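PDB 4CC9: protein Vpx from Simian immunodeficiency virus, which recruits the host CUL4A-DDB1 ubiquitin ligase through DCAF-1 to have SAMHD1 degraded, and helps the pre-integration complex enter the nucleus of non-dividing cells. Local coordinates for residues R41-R49 with A85-C96. Numbering follows the deposited sequence.
Sequences RAAVNHLPR and AMFMHCKKGCRC. With ZN (zinc ion), chain F.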
ATOM      1  N   ARG B  41       0.841  22.655   0.133  1.00 25.21           N
ATOM      2  CA  ARG B  41       2.142  23.025  -0.413  1.00 29.54           C
ATOM      3  C   ARG B  41       2.770  21.899  -1.228  1.00 32.08           C
ATOM      4  O   ARG B  41       3.432  22.153  -2.236  1.00 38.70           O
ATOM      5  CB  ARG B  41       3.089  23.455   0.702  1.00 28.20           C
ATOM      6  CG  ARG B  41       2.650  24.742   1.390  1.00 31.98           C
ATOM      7  CD  ARG B  41       3.767  25.349   2.216  1.00 41.39           C
ATOM      8  NE  ARG B  41       3.223  26.045   3.376  1.00 60.02           N
ATOM      9  CZ  ARG B  41       3.172  25.522   4.598  1.00 66.07           C
ATOM     10  NH1 ARG B  41       3.655  24.305   4.818  1.00 67.48           N
ATOM     11  NH2 ARG B  41       2.649  26.215   5.602  1.00 68.95           N
ATOM     12  N   ALA B  42       2.553  20.657  -0.805  1.00 20.33           N
ATOM     13  CA  ALA B  42       3.088  19.515  -1.548  1.00 27.59           C
ATOM     14  C   ALA B  42       2.320  19.279  -2.846  1.00 30.43           C
ATOM     15  O   ALA B  42       2.923  19.060  -3.910  1.00 30.38           O
ATOM     16  CB  ALA B  42       3.072  18.265  -0.689  1.00 28.84           C
ATOM     17  N   ALA B  43       0.991  19.347  -2.762  1.00 22.41           N
ATOM     18  CA  ALA B  43       0.136  18.990  -3.895  1.00 22.92           C
ATOM     19  C   ALA B  43       0.252  19.924  -5.095  1.00 32.72           C
ATOM     20  O   ALA B  43      -0.018  19.505  -6.221  1.00 38.28           O
ATOM     21  CB  ALA B  43      -1.314  18.878  -3.463  1.00 13.39           C
ATOM     22  N   VAL B  44       0.637  21.182  -4.871  1.00 30.05           N
ATOM     23  CA  VAL B  44       0.758  22.114  -5.996  1.00 32.04           C
ATOM     24  C   VAL B  44       1.951  21.777  -6.899  1.00 41.33           C
ATOM     25  O   VAL B  44       2.050  22.299  -7.998  1.00 49.97           O
ATOM     26  CB  VAL B  44       0.792  23.618  -5.570  1.00 25.73           C
ATOM     27  CG1 VAL B  44      -0.580  24.091  -5.100  1.00 25.09           C
ATOM     28  CG2 VAL B  44       1.847  23.875  -4.493  1.00 24.26           C
ATOM     29  N   ASN B  45       2.837  20.891  -6.448  1.00 44.02           N
ATOM     30  CA  ASN B  45       3.925  20.409  -7.302  1.00 39.35           C
ATOM     31  C   ASN B  45       3.566  19.154  -8.103  1.00 40.19           C
ATOM     32  O   ASN B  45       4.405  18.623  -8.826  1.00 47.97           O
ATOM     33  CB  ASN B  45       5.179  20.115  -6.471  1.00 37.80           C
ATOM     34  CG  ASN B  45       5.697  21.339  -5.739  1.00 47.91           C
ATOM     35  OD1 ASN B  45       5.527  22.466  -6.197  1.00 53.92           O
ATOM     36  ND2 ASN B  45       6.343  21.118  -4.597  1.00 47.82           N
ATOM     37  N   HIS B  46       2.331  18.672  -7.971  1.00 33.85           N
ATOM     38  CA  HIS B  46       1.925  17.431  -8.634  1.00 26.81           C
ATOM     39  C   HIS B  46       0.578  17.566  -9.325  1.00 32.60           C
ATOM     40  O   HIS B  46       0.356  16.985 -10.383  1.00 38.89           O
ATOM     41  CB  HIS B  46       1.834  16.277  -7.627  1.00 20.67           C
ATOM     42  CG  HIS B  46       3.134  15.948  -6.965  1.00 33.41           C
ATOM     43  ND1 HIS B  46       4.031  15.037  -7.493  1.00 40.40           N
ATOM     44  CD2 HIS B  46       3.686  16.399  -5.816  1.00 36.40           C
ATOM     45  CE1 HIS B  46       5.080  14.947  -6.697  1.00 40.98           C
ATOM     46  NE2 HIS B  46       4.898  15.762  -5.675  1.00 44.39           N
ATOM     47  N   LEU B  47      -0.333  18.312  -8.708  1.00 29.60           N
ATOM     48  CA  LEU B  47      -1.696  18.412  -9.212  1.00 26.85           C
ATOM     49  C   LEU B  47      -1.913  19.817  -9.739  1.00 27.55           C
ATOM     50  O   LEU B  47      -1.256  20.754  -9.277  1.00 28.28           O
ATOM     51  CB  LEU B  47      -2.702  18.101  -8.095  1.00 27.14           C
ATOM     52  CG  LEU B  47      -2.446  16.818  -7.293  1.00 30.70           C
ATOM     53  CD1 LEU B  47      -3.462  16.651  -6.194  1.00 30.40           C
ATOM     54  CD2 LEU B  47      -2.453  15.593  -8.202  1.00 29.56           C
ATOM     55  N   PRO B  48      -2.819  19.970 -10.721  1.00 30.49           N
ATOM     56  CA  PRO B  48      -3.158  21.316 -11.207  1.00 32.96           C
ATOM     57  C   PRO B  48      -3.709  22.194 -10.087  1.00 37.41           C
ATOM     58  O   PRO B  48      -4.657  21.803  -9.397  1.00 41.58           O
ATOM     59  CB  PRO B  48      -4.226  21.063 -12.287  1.00 33.07           C
ATOM     60  CG  PRO B  48      -4.584  19.598 -12.210  1.00 29.41           C
ATOM     61  CD  PRO B  48      -3.445  18.902 -11.522  1.00 29.96           C
ATOM     62  N   ARG B  49      -3.098  23.365  -9.918  1.00 40.13           N
ATOM     63  CA  ARG B  49      -3.455  24.314  -8.871  1.00 40.98           C
ATOM     64  C   ARG B  49      -4.947  24.621  -8.814  1.00 44.32           C
ATOM     65  O   ARG B  49      -5.508  24.796  -7.734  1.00 52.28           O
ATOM     66  CB  ARG B  49      -2.673  25.612  -9.065  1.00 38.17           C
ATOM     67  CG  ARG B  49      -2.546  26.477  -7.819  1.00 39.90           C
ATOM     68  CD  ARG B  49      -1.577  27.613  -8.067  1.00 40.77           C
ATOM     69  NE  ARG B  49      -2.091  28.890  -7.582  1.00 51.89           N
ATOM     70  CZ  ARG B  49      -1.706  29.459  -6.444  1.00 58.55           C
ATOM     71  NH1 ARG B  49      -0.798  28.859  -5.681  1.00 56.37           N
ATOM     72  NH2 ARG B  49      -2.221  30.626  -6.071  1.00 58.60           N
ATOM     73  N   ALA B  85      -6.533  11.886  -3.760  1.00 19.80           N
ATOM     74  CA  ALA B  85      -6.030  12.406  -5.030  1.00 20.25           C
ATOM     75  C   ALA B  85      -4.523  12.163  -5.130  1.00 20.80           C
ATOM     76  O   ALA B  85      -4.022  11.736  -6.174  1.00 21.48           O
ATOM     77  CB  ALA B  85      -6.350  13.910  -5.177  1.00  5.80           C
ATOM     78  N   MET B  86      -3.801  12.410  -4.040  1.00 15.53           N
ATOM     79  CA  MET B  86      -2.344  12.231  -4.054  1.00 13.85           C
ATOM     80  C   MET B  86      -1.984  10.761  -4.210  1.00 22.12           C
ATOM     81  O   MET B  86      -1.051  10.423  -4.939  1.00 20.83           O
ATOM     82  CB  MET B  86      -1.700  12.796  -2.785  1.00 13.60           C
ATOM     83  CG  MET B  86      -1.668  14.308  -2.746  1.00 19.04           C
ATOM     84  SD  MET B  86      -0.583  14.970  -4.026  1.00 44.99           S
ATOM     85  CE  MET B  86       1.017  14.432  -3.407  1.00 37.30           C
ATOM     86  N   PHE B  87      -2.738   9.894  -3.531  1.00 17.68           N
ATOM     87  CA  PHE B  87      -2.560   8.448  -3.656  1.00 14.63           C
ATOM     88  C   PHE B  87      -2.711   8.024  -5.117  1.00 20.55           C
ATOM     89  O   PHE B  87      -1.912   7.249  -5.631  1.00 18.32           O
ATOM     90  CB  PHE B  87      -3.589   7.724  -2.781  1.00 11.74           C
ATOM     91  CG  PHE B  87      -3.665   6.226  -2.997  1.00  5.49           C
ATOM     92  CD1 PHE B  87      -2.799   5.359  -2.330  1.00 15.85           C
ATOM     93  CD2 PHE B  87      -4.641   5.681  -3.820  1.00 14.70           C
ATOM     94  CE1 PHE B  87      -2.884   3.954  -2.501  1.00 10.05           C
ATOM     95  CE2 PHE B  87      -4.748   4.285  -3.998  1.00 14.59           C
ATOM     96  CZ  PHE B  87      -3.867   3.421  -3.333  1.00 16.95           C
ATOM     97  N   MET B  88      -3.741   8.523  -5.785  1.00 24.41           N
ATOM     98  CA  MET B  88      -3.947   8.152  -7.179  1.00 27.66           C
ATOM     99  C   MET B  88      -2.800   8.655  -8.063  1.00 29.76           C
ATOM    100  O   MET B  88      -2.333   7.941  -8.952  1.00 29.65           O
ATOM    101  CB  MET B  88      -5.303   8.657  -7.680  1.00 21.99           C
ATOM    102  CG  MET B  88      -6.481   7.859  -7.098  1.00 29.51           C
ATOM    103  SD  MET B  88      -8.120   8.372  -7.676  1.00 34.19           S
ATOM    104  CE  MET B  88      -8.261   9.986  -6.917  1.00 49.50           C
ATOM    105  N   HIS B  89      -2.322   9.866  -7.795  1.00 20.18           N
ATOM    106  CA  HIS B  89      -1.233  10.426  -8.601  1.00 26.63           C
ATOM    107  C   HIS B  89       0.054   9.611  -8.472  1.00 29.14           C
ATOM    108  O   HIS B  89       0.732   9.352  -9.463  1.00 35.78           O
ATOM    109  CB  HIS B  89      -0.972  11.888  -8.228  1.00 21.27           C
ATOM    110  CG  HIS B  89       0.217  12.486  -8.913  1.00 24.79           C
ATOM    111  ND1 HIS B  89       0.153  13.012 -10.190  1.00 33.20           N
ATOM    112  CD2 HIS B  89       1.490  12.651  -8.499  1.00 28.42           C
ATOM    113  CE1 HIS B  89       1.344  13.473 -10.529  1.00 30.43           C
ATOM    114  NE2 HIS B  89       2.177  13.265  -9.526  1.00 34.77           N
ATOM    115  N   CYS B  90       0.383   9.200  -7.253  1.00 23.23           N
ATOM    116  CA  CYS B  90       1.650   8.522  -7.016  1.00 27.57           C
ATOM    117  C   CYS B  90       1.650   7.056  -7.450  1.00 34.19           C
ATOM    118  O   CYS B  90       2.682   6.537  -7.862  1.00 29.96           O
ATOM    119  CB  CYS B  90       2.083   8.691  -5.559  1.00 29.33           C
ATOM    120  SG  CYS B  90       2.549  10.425  -5.172  1.00 70.06           S
ATOM    121  N   LYS B  91       0.493   6.400  -7.381  1.00 33.75           N
ATOM    122  CA  LYS B  91       0.363   5.037  -7.887  1.00 31.62           C
ATOM    123  C   LYS B  91       0.631   4.961  -9.389  1.00 35.77           C
ATOM    124  O   LYS B  91       1.251   4.010  -9.863  1.00 41.01           O
ATOM    125  CB  LYS B  91      -1.024   4.470  -7.590  1.00 25.00           C
ATOM    126  CG  LYS B  91      -1.167   3.909  -6.188  1.00 31.37           C
ATOM    127  CD  LYS B  91      -0.071   2.902  -5.906  1.00 36.33           C
ATOM    128  CE  LYS B  91      -0.508   1.873  -4.871  1.00 44.79           C
ATOM    129  NZ  LYS B  91      -1.713   1.130  -5.329  1.00 48.10           N
ATOM    130  N   LYS B  92       0.175   5.964 -10.132  1.00 48.82           N
ATOM    131  CA  LYS B  92       0.446   6.012 -11.565  1.00 48.36           C
ATOM    132  C   LYS B  92       1.933   6.182 -11.878  1.00 45.57           C
ATOM    133  O   LYS B  92       2.381   5.864 -12.980  1.00 38.84           O
ATOM    134  CB  LYS B  92      -0.349   7.135 -12.236  1.00 46.23           C
ATOM    135  CG  LYS B  92      -1.810   6.809 -12.420  1.00 47.35           C
ATOM    136  CD  LYS B  92      -2.487   7.882 -13.235  1.00 51.64           C
ATOM    137  CE  LYS B  92      -2.272   9.246 -12.627  1.00 53.32           C
ATOM    138  NZ  LYS B  92      -3.259  10.214 -13.170  1.00 59.52           N
ATOM    139  N   GLY B  93       2.697   6.684 -10.913  1.00 44.02           N
ATOM    140  CA  GLY B  93       4.109   6.915 -11.138  1.00 45.01           C
ATOM    141  C   GLY B  93       4.339   8.378 -11.415  1.00 54.84           C
ATOM    142  O   GLY B  93       3.661   8.987 -12.257  1.00 59.23           O
ATOM    143  N   CYS B  94       5.312   8.943 -10.713  1.00 62.54           N
ATOM    144  CA  CYS B  94       5.480  10.386 -10.674  1.00 68.77           C
ATOM    145  C   CYS B  94       6.889  10.838 -11.047  1.00 75.94           C
ATOM    146  O   CYS B  94       7.854  10.563 -10.324  1.00 74.54           O
ATOM    147  CB  CYS B  94       5.110  10.892  -9.279  1.00 64.60           C
ATOM    148  SG  CYS B  94       5.648  12.555  -8.904  1.00 64.25           S
ATOM    149  N   ARG B  95       6.993  11.528 -12.181  1.00 79.10           N
ATOM    150  CA  ARG B  95       8.230  12.189 -12.584  1.00 79.43           C
ATOM    151  C   ARG B  95       8.042  13.710 -12.572  1.00 82.50           C
ATOM    152  O   ARG B  95       8.383  14.398 -13.538  1.00 75.91           O
ATOM    153  CB  ARG B  95       8.671  11.716 -13.971  1.00 81.36           C
ATOM    154  N   CYS B  96       7.501  14.227 -11.474  1.00 86.62           N
ATOM    155  CA  CYS B  96       7.233  15.655 -11.350  1.00 87.98           C
ATOM    156  C   CYS B  96       8.465  16.438 -10.904  1.00 86.52           C
ATOM    157  O   CYS B  96       9.249  15.969 -10.079  1.00 83.30           O
ATOM    158  CB  CYS B  96       6.076  15.899 -10.378  1.00 85.63           C
ATOM    159  SG  CYS B  96       4.439  15.564 -11.067  1.00 60.39           S
TER
HETATM  160 ZN    ZN F1112       4.025  14.154  -9.278  1.00 43.85          ZN
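His46 sets its imidazole beside its own backbone N (chi1 -62°), while His89 throws its ring out anti to the backbone N (chi1 174°), and from segments 41-49 and 85-96 the rings converge on one zinc ion. They use different nitrogens: His46 ND1 lies 2.0 Å from the zinc and His89 NE2 2.1 Å, the latter reaching out from the last turns of helix 71-91 with the far end of its ring. The ring planes are inclined at 69°, and the CB of His46 rests over one face of the His89 ring, 3.9 Å from its centroid, which, with the metal bond, probably limits how that ring can turn. Cys94 and Cys96 complete the site with SG atoms each 2.3 Å from the metal; Cys94 SG stands at the edge of the His46 ring. A hydrogen bond from Cys96 N to Cys94 SG, 3.6 Å long, ties this short loop together. Beside the zinc site the packing is apolar. Met86, bent at chi2 and chi3, brings SD against Ala43 CB at 4.0 Å, where a small side chain lets the sulfur in, and branched Leu47 splits its methyls, CD1 meeting Ala85 CB and Met86 SD, CD2 lying against His89 CB. Two imidazoles, presumably neutral, and two cysteines, presumably thiolates, make a structural-type zinc site that joins the loop after helix 25-43 to the end of helix 71-91 and the loop that follows it; the N-H donated to Cys94 SG would temper the sulfur's negative charge.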